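Local coordinates for uncharacterized protein YycE (Bacillus subtilis, PDB 1TWU) that is of unknown function but has the paired alpha-beta modules of the VOC superfamily and may be related to glyoxalases or fosfomycin resistance proteins, at residues 12-17 with 58-63; 83-88 with 128-133; 101-106 with 121-126. One frame throughout, in Å; residues are numbered along the deposited sequence.

In the fold
Contacts 1 and 2 join equivalent strand pairs of the two alpha-beta modules. In each, the first strand of a four-stranded mixed sheet of order 1-4-3-2 runs parallel to the last. Contact 1 is buried and carries charged and polar side chains on one face. Contact 2 is partly buried, aromatic along the strands and polar where they end. Both touch the second subunit, and their centres lie about 20 Å apart. Contact 3 is a surface contact at the far edge of the sheet used by contact 2, and it relies on one direct hydrogen bond and a water. Trp126 of contact 3 makes a cation-pi contact with Arg17 of contact 1, a direct link between the two halves of the chain.

Contact 1 of 3, residues 12-17 with 58-63; sequences QIRIAR and DYHLEF
Arg14 reaches over to His60 and Glu62 on the neighbouring strand. Its NE donates to His60 NE2 over 2.8 Å, and the N-H points almost straight at the acceptor (172°). The imidazole nitrogen lies in the guanidinium plane, while the two planes stand 71° apart. His60 CG sits between its own backbone N and carbonyl carbon (chi1 64°). This swings the ring back toward 12-17, with Ile13 O and Arg14 CA over one face. His60 ND1 is bonded to Ala57 O, so both ring nitrogens are engaged and the ring's rotation is fixed. Arg14 bends at chi3, and NH1 meets Glu62 OE1 at 3.1 Å in a salt bridge whose hydrogen bond is weak. Glu62 CG lies over one face of the guanidinium. On the other face of the sheet, Ile13 lies alongside Tyr59, with CD1 3.4 Å from Tyr59 CE2. Ile15 CB meets Leu61 CD2 at 3.8 Å. Arg17 runs beside Phe63, whose CE1 lies near the edge of its guanidinium. Backbone bonds, including Glu62 N to Ile15 O at 2.9 Å, fix the parallel register. Strand 47-53 flanks 59-66 on its other side, and helix 22-32 packs on Leu61 and Phe63. Beyond 12-17, an antiparallel strand of the second subunit continues the sheet.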
ATOM      1  N   GLN A  12      -4.222   8.391  10.615  1.00 32.54           N
ATOM      2  CA  GLN A  12      -3.030   7.870   9.967  1.00 32.66           C
ATOM      3  C   GLN A  12      -3.411   6.733   9.034  1.00 31.49           C
ATOM      4  O   GLN A  12      -4.525   6.221   9.104  1.00 31.64           O
ATOM      5  CB  GLN A  12      -2.100   7.327  11.046  1.00 33.93           C
ATOM      6  CG  GLN A  12      -0.685   7.786  10.972  1.00 35.51           C
ATOM      7  CD  GLN A  12       0.092   7.389  12.207  1.00 36.01           C
ATOM      8  OE1 GLN A  12       0.212   6.202  12.534  1.00 35.98           O
ATOM      9  NE2 GLN A  12       0.625   8.383  12.908  1.00 37.97           N
ATOM     10  N   ILE A  13      -2.484   6.344   8.167  1.00 29.38           N
ATOM     11  CA  ILE A  13      -2.709   5.236   7.248  1.00 28.86           C
ATOM     12  C   ILE A  13      -1.440   4.396   7.183  1.00 28.25           C
ATOM     13  O   ILE A  13      -0.332   4.925   7.046  1.00 26.82           O
ATOM     14  CB  ILE A  13      -3.084   5.713   5.826  1.00 29.33           C
ATOM     15  CG1 ILE A  13      -4.411   6.464   5.871  1.00 30.21           C
ATOM     16  CG2 ILE A  13      -3.230   4.511   4.888  1.00 27.27           C
ATOM     17  CD1 ILE A  13      -4.882   6.926   4.522  1.00 32.56           C
ATOM     18  N   ARG A  14      -1.619   3.085   7.301  1.00 25.88           N
ATOM     19  CA  ARG A  14      -0.511   2.148   7.280  1.00 25.25           C
ATOM     20  C   ARG A  14      -0.703   1.013   6.281  1.00 26.10           C
ATOM     21  O   ARG A  14      -1.792   0.443   6.168  1.00 24.36           O
ATOM     22  CB  ARG A  14      -0.310   1.548   8.678  1.00 24.84           C
ATOM     23  CG  ARG A  14       0.703   0.403   8.724  1.00 25.92           C
ATOM     24  CD  ARG A  14       0.798  -0.239  10.096  1.00 26.44           C
ATOM     25  NE  ARG A  14       1.404   0.658  11.080  1.00 29.05           N
ATOM     26  CZ  ARG A  14       1.590   0.361  12.365  1.00 29.02           C
ATOM     27  NH1 ARG A  14       1.217  -0.819  12.842  1.00 28.11           N
ATOM     28  NH2 ARG A  14       2.150   1.247  13.178  1.00 28.81           N
ATOM     29  N   ILE A  15       0.364   0.709   5.546  1.00 26.60           N
ATOM     30  CA  ILE A  15       0.384  -0.404   4.600  1.00 25.56           C
ATOM     31  C   ILE A  15       1.273  -1.403   5.327  1.00 24.15           C
ATOM     32  O   ILE A  15       2.463  -1.139   5.527  1.00 22.29           O
ATOM     33  CB  ILE A  15       1.071  -0.036   3.276  1.00 27.74           C
ATOM     34  CG1 ILE A  15       0.270   1.042   2.551  1.00 29.08           C
ATOM     35  CG2 ILE A  15       1.190  -1.268   2.397  1.00 27.60           C
ATOM     36  CD1 ILE A  15      -1.098   0.572   2.084  1.00 32.24           C
ATOM     37  N   ALA A  16       0.698  -2.526   5.753  1.00 23.06           N
ATOM     38  CA  ALA A  16       1.457  -3.546   6.478  1.00 21.80           C
ATOM     39  C   ALA A  16       1.629  -4.796   5.633  1.00 20.72           C
ATOM     40  O   ALA A  16       0.664  -5.317   5.080  1.00 20.61           O
ATOM     41  CB  ALA A  16       0.757  -3.890   7.783  1.00 20.04           C
ATOM     42  N   ARG A  17       2.870  -5.261   5.536  1.00 21.10           N
ATOM     43  CA  ARG A  17       3.209  -6.450   4.760  1.00 21.50           C
ATOM     44  C   ARG A  17       4.078  -7.398   5.578  1.00 21.87           C
ATOM     45  O   ARG A  17       4.923  -6.965   6.360  1.00 21.71           O
ATOM     46  CB  ARG A  17       3.966  -6.056   3.486  1.00 20.44           C
ATOM     47  CG  ARG A  17       3.174  -5.172   2.528  1.00 21.81           C
ATOM     48  CD  ARG A  17       4.073  -4.573   1.448  1.00 24.29           C
ATOM     49  NE  ARG A  17       4.774  -5.595   0.675  1.00 24.48           N
ATOM     50  CZ  ARG A  17       4.222  -6.315  -0.299  1.00 27.03           C
ATOM     51  NH1 ARG A  17       2.949  -6.123  -0.632  1.00 25.52           N
ATOM     52  NH2 ARG A  17       4.945  -7.233  -0.935  1.00 26.68           N
ATOM     53  N   ASP A  58       1.984  10.010   9.006  1.00 31.00           N
ATOM     54  CA  ASP A  58       0.635  10.080   8.443  1.00 31.73           C
ATOM     55  C   ASP A  58       0.384   8.914   7.501  1.00 30.57           C
ATOM     56  O   ASP A  58      -0.676   8.296   7.529  1.00 30.96           O
ATOM     57  CB  ASP A  58       0.425  11.395   7.692  1.00 34.78           C
ATOM     58  CG  ASP A  58       0.412  12.596   8.620  1.00 40.63           C
ATOM     59  OD1 ASP A  58       0.062  12.428   9.811  1.00 42.51           O
ATOM     60  OD2 ASP A  58       0.736  13.711   8.157  1.00 44.47           O
ATOM     61  N   TYR A  59       1.371   8.643   6.655  1.00 29.64           N
ATOM     62  CA  TYR A  59       1.325   7.546   5.703  1.00 27.03           C
ATOM     63  C   TYR A  59       2.652   6.829   5.869  1.00 27.00           C
ATOM     64  O   TYR A  59       3.707   7.406   5.606  1.00 26.31           O
ATOM     65  CB  TYR A  59       1.211   8.055   4.262  1.00 26.47           C
ATOM     66  CG  TYR A  59      -0.084   8.769   3.948  1.00 25.90           C
ATOM     67  CD1 TYR A  59      -0.235  10.135   4.200  1.00 25.13           C
ATOM     68  CD2 TYR A  59      -1.171   8.072   3.409  1.00 25.24           C
ATOM     69  CE1 TYR A  59      -1.436  10.786   3.923  1.00 25.26           C
ATOM     70  CE2 TYR A  59      -2.374   8.712   3.128  1.00 26.18           C
ATOM     71  CZ  TYR A  59      -2.501  10.067   3.387  1.00 27.12           C
ATOM     72  OH  TYR A  59      -3.702  10.698   3.122  1.00 29.00           O
ATOM     73  N   HIS A  60       2.607   5.582   6.324  1.00 25.96           N
ATOM     74  CA  HIS A  60       3.836   4.829   6.504  1.00 25.61           C
ATOM     75  C   HIS A  60       3.673   3.354   6.170  1.00 25.28           C
ATOM     76  O   HIS A  60       2.559   2.861   5.954  1.00 23.59           O
ATOM     77  CB  HIS A  60       4.364   4.975   7.941  1.00 25.21           C
ATOM     78  CG  HIS A  60       3.453   4.411   8.990  1.00 24.78           C
ATOM     79  ND1 HIS A  60       2.470   5.158   9.604  1.00 25.00           N
ATOM     80  CD2 HIS A  60       3.364   3.167   9.517  1.00 23.81           C
ATOM     81  CE1 HIS A  60       1.814   4.397  10.463  1.00 24.48           C
ATOM     82  NE2 HIS A  60       2.337   3.184  10.429  1.00 23.59           N
ATOM     83  N   LEU A  61       4.806   2.663   6.123  1.00 23.96           N
ATOM     84  CA  LEU A  61       4.845   1.240   5.830  1.00 23.09           C
ATOM     85  C   LEU A  61       5.215   0.504   7.106  1.00 23.55           C
ATOM     86  O   LEU A  61       5.889   1.063   7.973  1.00 24.16           O
ATOM     87  CB  LEU A  61       5.924   0.936   4.783  1.00 21.63           C
ATOM     88  CG  LEU A  61       5.883   1.573   3.393  1.00 23.03           C
ATOM     89  CD1 LEU A  61       7.105   1.136   2.586  1.00 21.64           C
ATOM     90  CD2 LEU A  61       4.604   1.155   2.687  1.00 23.10           C
ATOM     91  N   GLU A  62       4.754  -0.735   7.229  1.00 22.08           N
ATOM     92  CA  GLU A  62       5.124  -1.576   8.359  1.00 22.42           C
ATOM     93  C   GLU A  62       5.458  -2.959   7.815  1.00 21.84           C
ATOM     94  O   GLU A  62       4.763  -3.483   6.948  1.00 21.76           O
ATOM     95  CB  GLU A  62       4.007  -1.719   9.394  1.00 23.32           C
ATOM     96  CG  GLU A  62       4.399  -2.732  10.470  1.00 25.63           C
ATOM     97  CD  GLU A  62       3.281  -3.095  11.427  1.00 27.59           C
ATOM     98  OE1 GLU A  62       2.109  -3.139  10.998  1.00 28.64           O
ATOM     99  OE2 GLU A  62       3.584  -3.361  12.611  1.00 28.75           O
ATOM    100  N   PHE A  63       6.540  -3.542   8.308  1.00 22.37           N
ATOM    101  CA  PHE A  63       6.935  -4.883   7.887  1.00 23.80           C
ATOM    102  C   PHE A  63       7.046  -5.728   9.145  1.00 25.09           C
ATOM    103  O   PHE A  63       7.658  -5.313  10.137  1.00 25.07           O
ATOM    104  CB  PHE A  63       8.271  -4.848   7.138  1.00 23.59           C
ATOM    105  CG  PHE A  63       8.169  -4.260   5.756  1.00 24.41           C
ATOM    106  CD1 PHE A  63       7.798  -5.055   4.671  1.00 24.01           C
ATOM    107  CD2 PHE A  63       8.411  -2.903   5.543  1.00 23.33           C
ATOM    108  CE1 PHE A  63       7.670  -4.510   3.395  1.00 24.22           C
ATOM    109  CE2 PHE A  63       8.286  -2.343   4.269  1.00 23.60           C
ATOM    110  CZ  PHE A  63       7.915  -3.147   3.192  1.00 24.31           C
TER

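Contact 2 of 3, residues 83-88 with 128-133; sequences FYVPNA and IVFMNS
Phe83 and Phe130 project from the same face of two parallel strands. Their rings are nearly parallel, with planes 17° apart, but are slid so far that they barely overlap. Phe83 CD2 meets Phe130 CE1 at 3.8 Å. Ile128 CG2 lies in the plane of the Phe83 ring, at its edge. On the other face Tyr84 lies beside Met131, whose CG is 3.8 Å from Tyr84 CE1. Ser133 OG sits at the edge of the same tyrosine ring. The backbone sets this register. Phe83 N bonds to Val129 O at 2.7 Å, Met131 N to Phe83 O, and Val85 N to Met131 O at 2.8 Å. Past the strands, Asn132 CG is anti to its backbone N (chi1 -167°), which turns the amide back toward 83-88. ND2 then bonds to Val85 O at 3.1 Å and weakly to Pro86 O at 2.8 Å. Farther out, Leu91 and Thr95 of helix 88-100 pack on Phe130. Phe5 and Phe8 of the second subunit meet Phe83 edge-to-face. The chemistry thus changes along the contact: rings and aliphatic chains pack along the paired strands, and one amide nitrogen serves two carbonyls, one of them weakly, where the ladder ends, just before the N-cap Asn87.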
ATOM      1  N   PHE A  83       6.358   5.665  -6.884  1.00 26.23           N
ATOM      2  CA  PHE A  83       6.875   6.942  -6.416  1.00 26.74           C
ATOM      3  C   PHE A  83       6.960   7.840  -7.645  1.00 27.98           C
ATOM      4  O   PHE A  83       7.694   7.528  -8.581  1.00 28.84           O
ATOM      5  CB  PHE A  83       8.276   6.774  -5.833  1.00 27.51           C
ATOM      6  CG  PHE A  83       8.305   6.173  -4.453  1.00 29.02           C
ATOM      7  CD1 PHE A  83       7.870   6.905  -3.349  1.00 27.42           C
ATOM      8  CD2 PHE A  83       8.796   4.882  -4.252  1.00 28.33           C
ATOM      9  CE1 PHE A  83       7.929   6.364  -2.067  1.00 27.29           C
ATOM     10  CE2 PHE A  83       8.857   4.331  -2.973  1.00 28.48           C
ATOM     11  CZ  PHE A  83       8.423   5.074  -1.877  1.00 27.83           C
ATOM     12  N   TYR A  84       6.199   8.931  -7.657  1.00 29.03           N
ATOM     13  CA  TYR A  84       6.230   9.880  -8.774  1.00 30.12           C
ATOM     14  C   TYR A  84       7.346  10.883  -8.500  1.00 31.04           C
ATOM     15  O   TYR A  84       7.200  11.772  -7.664  1.00 31.90           O
ATOM     16  CB  TYR A  84       4.881  10.595  -8.903  1.00 28.74           C
ATOM     17  CG  TYR A  84       3.818   9.704  -9.497  1.00 29.90           C
ATOM     18  CD1 TYR A  84       3.773   9.468 -10.870  1.00 28.27           C
ATOM     19  CD2 TYR A  84       2.912   9.025  -8.681  1.00 30.43           C
ATOM     20  CE1 TYR A  84       2.857   8.573 -11.419  1.00 30.48           C
ATOM     21  CE2 TYR A  84       1.993   8.121  -9.218  1.00 30.79           C
ATOM     22  CZ  TYR A  84       1.971   7.899 -10.587  1.00 31.12           C
ATOM     23  OH  TYR A  84       1.079   6.999 -11.126  1.00 30.56           O
ATOM     24  N   VAL A  85       8.473  10.715  -9.186  1.00 31.45           N
ATOM     25  CA  VAL A  85       9.615  11.597  -8.988  1.00 33.09           C
ATOM     26  C   VAL A  85       9.839  12.448 -10.225  1.00 33.86           C
ATOM     27  O   VAL A  85      10.576  12.062 -11.129  1.00 35.16           O
ATOM     28  CB  VAL A  85      10.897  10.801  -8.712  1.00 32.21           C
ATOM     29  CG1 VAL A  85      11.989  11.744  -8.242  1.00 33.33           C
ATOM     30  CG2 VAL A  85      10.633   9.725  -7.683  1.00 30.30           C
ATOM     31  N   PRO A  86       9.205  13.627 -10.276  1.00 34.31           N
ATOM     32  CA  PRO A  86       9.328  14.546 -11.412  1.00 35.20           C
ATOM     33  C   PRO A  86      10.760  14.977 -11.789  1.00 35.83           C
ATOM     34  O   PRO A  86      11.037  15.248 -12.957  1.00 36.01           O
ATOM     35  CB  PRO A  86       8.424  15.715 -11.005  1.00 34.86           C
ATOM     36  CG  PRO A  86       8.435  15.664  -9.498  1.00 34.74           C
ATOM     37  CD  PRO A  86       8.351  14.197  -9.217  1.00 33.87           C
ATOM     38  N   ASN A  87      11.662  15.027 -10.811  1.00 36.80           N
ATOM     39  CA  ASN A  87      13.050  15.410 -11.065  1.00 36.50           C
ATOM     40  C   ASN A  87      13.839  14.193 -11.539  1.00 36.64           C
ATOM     41  O   ASN A  87      14.271  13.376 -10.727  1.00 36.38           O
ATOM     42  CB  ASN A  87      13.695  15.951  -9.793  1.00 37.95           C
ATOM     43  CG  ASN A  87      15.081  16.537 -10.043  1.00 40.88           C
ATOM     44  OD1 ASN A  87      15.859  16.017 -10.848  1.00 40.01           O
ATOM     45  ND2 ASN A  87      15.398  17.616  -9.337  1.00 42.57           N
ATOM     46  N   ALA A  88      14.035  14.094 -12.852  1.00 36.55           N
ATOM     47  CA  ALA A  88      14.746  12.975 -13.465  1.00 36.57           C
ATOM     48  C   ALA A  88      16.134  12.685 -12.900  1.00 37.08           C
ATOM     49  O   ALA A  88      16.586  11.538 -12.933  1.00 37.62           O
ATOM     50  CB  ALA A  88      14.837  13.185 -14.964  1.00 36.10           C
ATOM     51  N   ILE A 128       8.747  -1.846  -6.910  1.00 23.39           N
ATOM     52  CA  ILE A 128       8.889  -0.447  -6.530  1.00 23.44           C
ATOM     53  C   ILE A 128       9.151   0.353  -7.816  1.00 23.97           C
ATOM     54  O   ILE A 128      10.198   0.219  -8.461  1.00 22.45           O
ATOM     55  CB  ILE A 128      10.058  -0.252  -5.521  1.00 22.06           C
ATOM     56  CG1 ILE A 128       9.986  -1.317  -4.421  1.00 21.30           C
ATOM     57  CG2 ILE A 128       9.982   1.137  -4.888  1.00 22.31           C
ATOM     58  CD1 ILE A 128       8.659  -1.373  -3.697  1.00 20.56           C
ATOM     59  N   VAL A 129       8.185   1.181  -8.190  1.00 24.38           N
ATOM     60  CA  VAL A 129       8.301   1.968  -9.406  1.00 24.15           C
ATOM     61  C   VAL A 129       8.606   3.438  -9.153  1.00 25.32           C
ATOM     62  O   VAL A 129       8.067   4.065  -8.241  1.00 24.46           O
ATOM     63  CB  VAL A 129       7.002   1.858 -10.250  1.00 23.04           C
ATOM     64  CG1 VAL A 129       7.197   2.505 -11.625  1.00 21.38           C
ATOM     65  CG2 VAL A 129       6.613   0.400 -10.393  1.00 23.65           C
ATOM     66  N   PHE A 130       9.496   3.975  -9.973  1.00 26.52           N
ATOM     67  CA  PHE A 130       9.870   5.379  -9.906  1.00 28.21           C
ATOM     68  C   PHE A 130       9.474   5.955 -11.269  1.00 28.99           C
ATOM     69  O   PHE A 130      10.122   5.689 -12.285  1.00 28.44           O
ATOM     70  CB  PHE A 130      11.373   5.491  -9.649  1.00 28.51           C
ATOM     71  CG  PHE A 130      11.798   4.865  -8.352  1.00 29.15           C
ATOM     72  CD1 PHE A 130      11.808   5.610  -7.173  1.00 30.51           C
ATOM     73  CD2 PHE A 130      12.128   3.515  -8.294  1.00 28.23           C
ATOM     74  CE1 PHE A 130      12.138   5.017  -5.950  1.00 30.40           C
ATOM     75  CE2 PHE A 130      12.458   2.911  -7.082  1.00 28.93           C
ATOM     76  CZ  PHE A 130      12.462   3.664  -5.906  1.00 29.57           C
ATOM     77  N   MET A 131       8.379   6.710 -11.284  1.00 30.67           N
ATOM     78  CA  MET A 131       7.862   7.300 -12.514  1.00 32.40           C
ATOM     79  C   MET A 131       8.221   8.782 -12.625  1.00 34.24           C
ATOM     80  O   MET A 131       7.999   9.570 -11.697  1.00 33.27           O
ATOM     81  CB  MET A 131       6.340   7.104 -12.580  1.00 33.00           C
ATOM     82  CG  MET A 131       5.662   7.599 -13.863  1.00 34.73           C
ATOM     83  SD  MET A 131       6.294   6.904 -15.415  1.00 35.34           S
ATOM     84  CE  MET A 131       6.016   5.189 -15.167  1.00 33.90           C
ATOM     85  N   ASN A 132       8.788   9.149 -13.770  1.00 35.96           N
ATOM     86  CA  ASN A 132       9.192  10.526 -14.010  1.00 37.70           C
ATOM     87  C   ASN A 132       8.003  11.393 -14.381  1.00 37.84           C
ATOM     88  O   ASN A 132       7.846  11.775 -15.536  1.00 39.69           O
ATOM     89  CB  ASN A 132      10.225  10.591 -15.135  1.00 38.54           C
ATOM     90  CG  ASN A 132      10.915  11.940 -15.212  1.00 39.54           C
ATOM     91  OD1 ASN A 132      11.464  12.310 -16.249  1.00 41.78           O
ATOM     92  ND2 ASN A 132      10.906  12.675 -14.104  1.00 39.63           N
ATOM     93  N   SER A 133       7.154  11.691 -13.408  1.00 37.88           N
ATOM     94  CA  SER A 133       6.001  12.540 -13.664  1.00 39.50           C
ATOM     95  C   SER A 133       5.491  13.105 -12.352  1.00 39.76           C
ATOM     96  O   SER A 133       6.121  12.937 -11.313  1.00 40.72           O
ATOM     97  CB  SER A 133       4.889  11.762 -14.384  1.00 39.36           C
ATOM     98  OG  SER A 133       4.258  10.824 -13.535  1.00 40.07           O
TER

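Contact 3 of 3, residues 101-106 with 121-126; sequences MGYQEV and EDPDGW
Glu121 meets 101-106 with both its backbone and its side chain. Its N donates to Gln104 O at 3.1 Å, the one direct hydrogen bond between the segments. Its O receives a hydrogen bond from a water at 2.6 Å, and that water accepts one from Gln104 N at 3.0 Å. The direct bond and the water bridge thus hold the two polar backbone atoms of Gln104. The Glu121 side chain leaves CB with CG anti to the carbonyl carbon (chi1 -64°) and then runs extended across Val106 at about a right angle. CG touches both methyls of Val106, with CG1 at 3.7 Å and CG2 at 3.8 Å. CD also rests against Val106 CG1. OE1 is 3.9 Å from that same methyl. OE2 forms a salt bridge with Arg127 NE, so the chain packs by its carbons and pairs its charge at the tip.

Tyr103 approaches from the other end of the contact. Its CE1 lies 4.0 Å from Pro123 CG, and the water sits at the edge of its ring, in plane. Tyr103 OH is bonded to Arg27 NH1.

Pro123 is the second residue of a type I turn from Asp122 to Gly125. Asp122 OD1 accepts from Asp124 N, forming an Asx turn, and from Trp126 N at 2.9 Å. The two donors come from opposite faces of the carboxylate, which ties the turn together.

Gly102 ends helix 88-100 in a Schellman motif, and the chain then enters the short edge strand 105-106. Val106 pairs there with Thr119 of strand 117-121. The turn after that strand leads into 127-131. Helix 22-32 lies against both segments, with Phe28 meeting the Tyr103 ring edge-to-face and touching Pro123.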
ATOM      1  N   MET A 101      23.490  -1.428  -4.976  1.00 29.49           N
ATOM      2  CA  MET A 101      23.396  -2.105  -3.689  1.00 27.24           C
ATOM      3  C   MET A 101      23.058  -3.577  -3.946  1.00 27.32           C
ATOM      4  O   MET A 101      23.128  -4.402  -3.040  1.00 27.32           O
ATOM      5  CB  MET A 101      22.325  -1.456  -2.798  1.00 25.79           C
ATOM      6  CG  MET A 101      22.782  -0.159  -2.130  1.00 22.22           C
ATOM      7  SD  MET A 101      21.498   0.608  -1.159  1.00 16.32           S
ATOM      8  CE  MET A 101      21.611  -0.340   0.278  1.00 18.70           C
ATOM      9  N   GLY A 102      22.691  -3.896  -5.186  1.00 27.16           N
ATOM     10  CA  GLY A 102      22.382  -5.275  -5.534  1.00 27.47           C
ATOM     11  C   GLY A 102      20.955  -5.601  -5.950  1.00 28.60           C
ATOM     12  O   GLY A 102      20.669  -6.743  -6.311  1.00 29.21           O
ATOM     13  N   TYR A 103      20.062  -4.617  -5.915  1.00 27.32           N
ATOM     14  CA  TYR A 103      18.671  -4.849  -6.281  1.00 26.56           C
ATOM     15  C   TYR A 103      18.442  -4.810  -7.789  1.00 27.05           C
ATOM     16  O   TYR A 103      18.994  -3.970  -8.487  1.00 26.85           O
ATOM     17  CB  TYR A 103      17.785  -3.842  -5.543  1.00 25.84           C
ATOM     18  CG  TYR A 103      17.979  -3.941  -4.042  1.00 25.06           C
ATOM     19  CD1 TYR A 103      17.555  -5.077  -3.345  1.00 24.33           C
ATOM     20  CD2 TYR A 103      18.668  -2.950  -3.336  1.00 23.10           C
ATOM     21  CE1 TYR A 103      17.815  -5.231  -1.986  1.00 24.87           C
ATOM     22  CE2 TYR A 103      18.938  -3.091  -1.973  1.00 24.56           C
ATOM     23  CZ  TYR A 103      18.511  -4.240  -1.306  1.00 25.94           C
ATOM     24  OH  TYR A 103      18.802  -4.423   0.028  1.00 24.33           O
ATOM     25  N   GLN A 104      17.619  -5.740  -8.267  1.00 28.49           N
ATOM     26  CA  GLN A 104      17.307  -5.907  -9.683  1.00 30.21           C
ATOM     27  C   GLN A 104      16.300  -4.946 -10.269  1.00 31.41           C
ATOM     28  O   GLN A 104      15.257  -4.690  -9.669  1.00 30.92           O
ATOM     29  CB  GLN A 104      16.753  -7.309  -9.938  1.00 30.01           C
ATOM     30  CG  GLN A 104      17.617  -8.413  -9.437  1.00 35.60           C
ATOM     31  CD  GLN A 104      18.917  -8.504 -10.196  1.00 39.83           C
ATOM     32  OE1 GLN A 104      19.983  -8.686  -9.604  1.00 43.77           O
ATOM     33  NE2 GLN A 104      18.840  -8.390 -11.519  1.00 40.22           N
ATOM     34  N   GLU A 105      16.608  -4.427 -11.454  1.00 31.82           N
ATOM     35  CA  GLU A 105      15.661  -3.575 -12.145  1.00 32.97           C
ATOM     36  C   GLU A 105      14.935  -4.593 -13.021  1.00 34.59           C
ATOM     37  O   GLU A 105      15.572  -5.453 -13.638  1.00 34.03           O
ATOM     38  CB  GLU A 105      16.347  -2.543 -13.043  1.00 34.18           C
ATOM     39  CG  GLU A 105      15.338  -1.562 -13.651  1.00 35.65           C
ATOM     40  CD  GLU A 105      15.911  -0.678 -14.746  1.00 34.92           C
ATOM     41  OE1 GLU A 105      17.039  -0.166 -14.584  1.00 34.58           O
ATOM     42  OE2 GLU A 105      15.216  -0.483 -15.766  1.00 34.90           O
ATOM     43  N   VAL A 106      13.612  -4.521 -13.065  1.00 34.61           N
ATOM     44  CA  VAL A 106      12.864  -5.467 -13.872  1.00 35.58           C
ATOM     45  C   VAL A 106      12.006  -4.770 -14.912  1.00 38.22           C
ATOM     46  O   VAL A 106      11.774  -3.559 -14.842  1.00 36.89           O
ATOM     47  CB  VAL A 106      11.970  -6.381 -12.990  1.00 34.96           C
ATOM     48  CG1 VAL A 106      12.846  -7.224 -12.070  1.00 33.30           C
ATOM     49  CG2 VAL A 106      11.001  -5.544 -12.172  1.00 31.97           C
ATOM     50  N   GLU A 121      12.778  -4.376  -7.856  1.00 27.58           N
ATOM     51  CA  GLU A 121      12.096  -5.276  -6.924  1.00 28.93           C
ATOM     52  C   GLU A 121      12.714  -5.168  -5.540  1.00 27.76           C
ATOM     53  O   GLU A 121      13.936  -5.076  -5.407  1.00 26.50           O
ATOM     54  CB  GLU A 121      12.196  -6.727  -7.372  1.00 30.86           C
ATOM     55  CG  GLU A 121      11.510  -7.047  -8.665  1.00 35.73           C
ATOM     56  CD  GLU A 121      11.434  -8.544  -8.891  1.00 38.49           C
ATOM     57  OE1 GLU A 121      12.471  -9.223  -8.720  1.00 38.22           O
ATOM     58  OE2 GLU A 121      10.338  -9.038  -9.236  1.00 41.45           O
ATOM     59  N   ASP A 122      11.877  -5.174  -4.506  1.00 27.46           N
ATOM     60  CA  ASP A 122      12.400  -5.099  -3.151  1.00 26.47           C
ATOM     61  C   ASP A 122      12.792  -6.535  -2.790  1.00 25.18           C
ATOM     62  O   ASP A 122      12.556  -7.449  -3.580  1.00 24.01           O
ATOM     63  CB  ASP A 122      11.353  -4.465  -2.204  1.00 25.61           C
ATOM     64  CG  ASP A 122      10.329  -5.454  -1.655  1.00 28.20           C
ATOM     65  OD1 ASP A 122      10.157  -6.568  -2.198  1.00 29.62           O
ATOM     66  OD2 ASP A 122       9.667  -5.087  -0.659  1.00 26.87           O
ATOM     67  N   PRO A 123      13.412  -6.754  -1.620  1.00 24.65           N
ATOM     68  CA  PRO A 123      13.818  -8.110  -1.232  1.00 24.33           C
ATOM     69  C   PRO A 123      12.772  -9.225  -1.396  1.00 24.89           C
ATOM     70  O   PRO A 123      13.131 -10.384  -1.634  1.00 24.47           O
ATOM     71  CB  PRO A 123      14.253  -7.932   0.221  1.00 23.95           C
ATOM     72  CG  PRO A 123      14.775  -6.540   0.239  1.00 24.25           C
ATOM     73  CD  PRO A 123      13.740  -5.792  -0.555  1.00 24.05           C
ATOM     74  N   ASP A 124      11.490  -8.884  -1.280  1.00 23.41           N
ATOM     75  CA  ASP A 124      10.443  -9.891  -1.400  1.00 23.56           C
ATOM     76  C   ASP A 124       9.625  -9.840  -2.677  1.00 23.91           C
ATOM     77  O   ASP A 124       8.526 -10.393  -2.733  1.00 23.74           O
ATOM     78  CB  ASP A 124       9.511  -9.844  -0.187  1.00 24.69           C
ATOM     79  CG  ASP A 124      10.201 -10.286   1.095  1.00 26.76           C
ATOM     80  OD1 ASP A 124      10.940 -11.297   1.051  1.00 25.81           O
ATOM     81  OD2 ASP A 124      10.001  -9.631   2.142  1.00 26.65           O
ATOM     82  N   GLY A 125      10.154  -9.169  -3.696  1.00 23.94           N
ATOM     83  CA  GLY A 125       9.474  -9.119  -4.977  1.00 23.31           C
ATOM     84  C   GLY A 125       8.398  -8.080  -5.185  1.00 24.45           C
ATOM     85  O   GLY A 125       7.678  -8.137  -6.183  1.00 24.23           O
ATOM     86  N   TRP A 126       8.251  -7.150  -4.248  1.00 24.08           N
ATOM     87  CA  TRP A 126       7.257  -6.102  -4.417  1.00 23.40           C
ATOM     88  C   TRP A 126       7.869  -5.182  -5.471  1.00 23.55           C
ATOM     89  O   TRP A 126       9.066  -4.908  -5.425  1.00 23.29           O
ATOM     90  CB  TRP A 126       7.029  -5.351  -3.100  1.00 21.75           C
ATOM     91  CG  TRP A 126       5.752  -4.541  -3.084  1.00 21.53           C
ATOM     92  CD1 TRP A 126       4.677  -4.673  -3.931  1.00 21.13           C
ATOM     93  CD2 TRP A 126       5.398  -3.510  -2.151  1.00 20.94           C
ATOM     94  NE1 TRP A 126       3.685  -3.790  -3.580  1.00 20.35           N
ATOM     95  CE2 TRP A 126       4.099  -3.065  -2.493  1.00 20.71           C
ATOM     96  CE3 TRP A 126       6.049  -2.923  -1.056  1.00 18.85           C
ATOM     97  CZ2 TRP A 126       3.441  -2.059  -1.776  1.00 19.83           C
ATOM     98  CZ3 TRP A 126       5.393  -1.926  -0.343  1.00 17.48           C
ATOM     99  CH2 TRP A 126       4.103  -1.506  -0.708  1.00 17.72           C
TER
HETATM  100  O   HOH W   1      15.773  -6.798  -6.197  1.00 18.14           O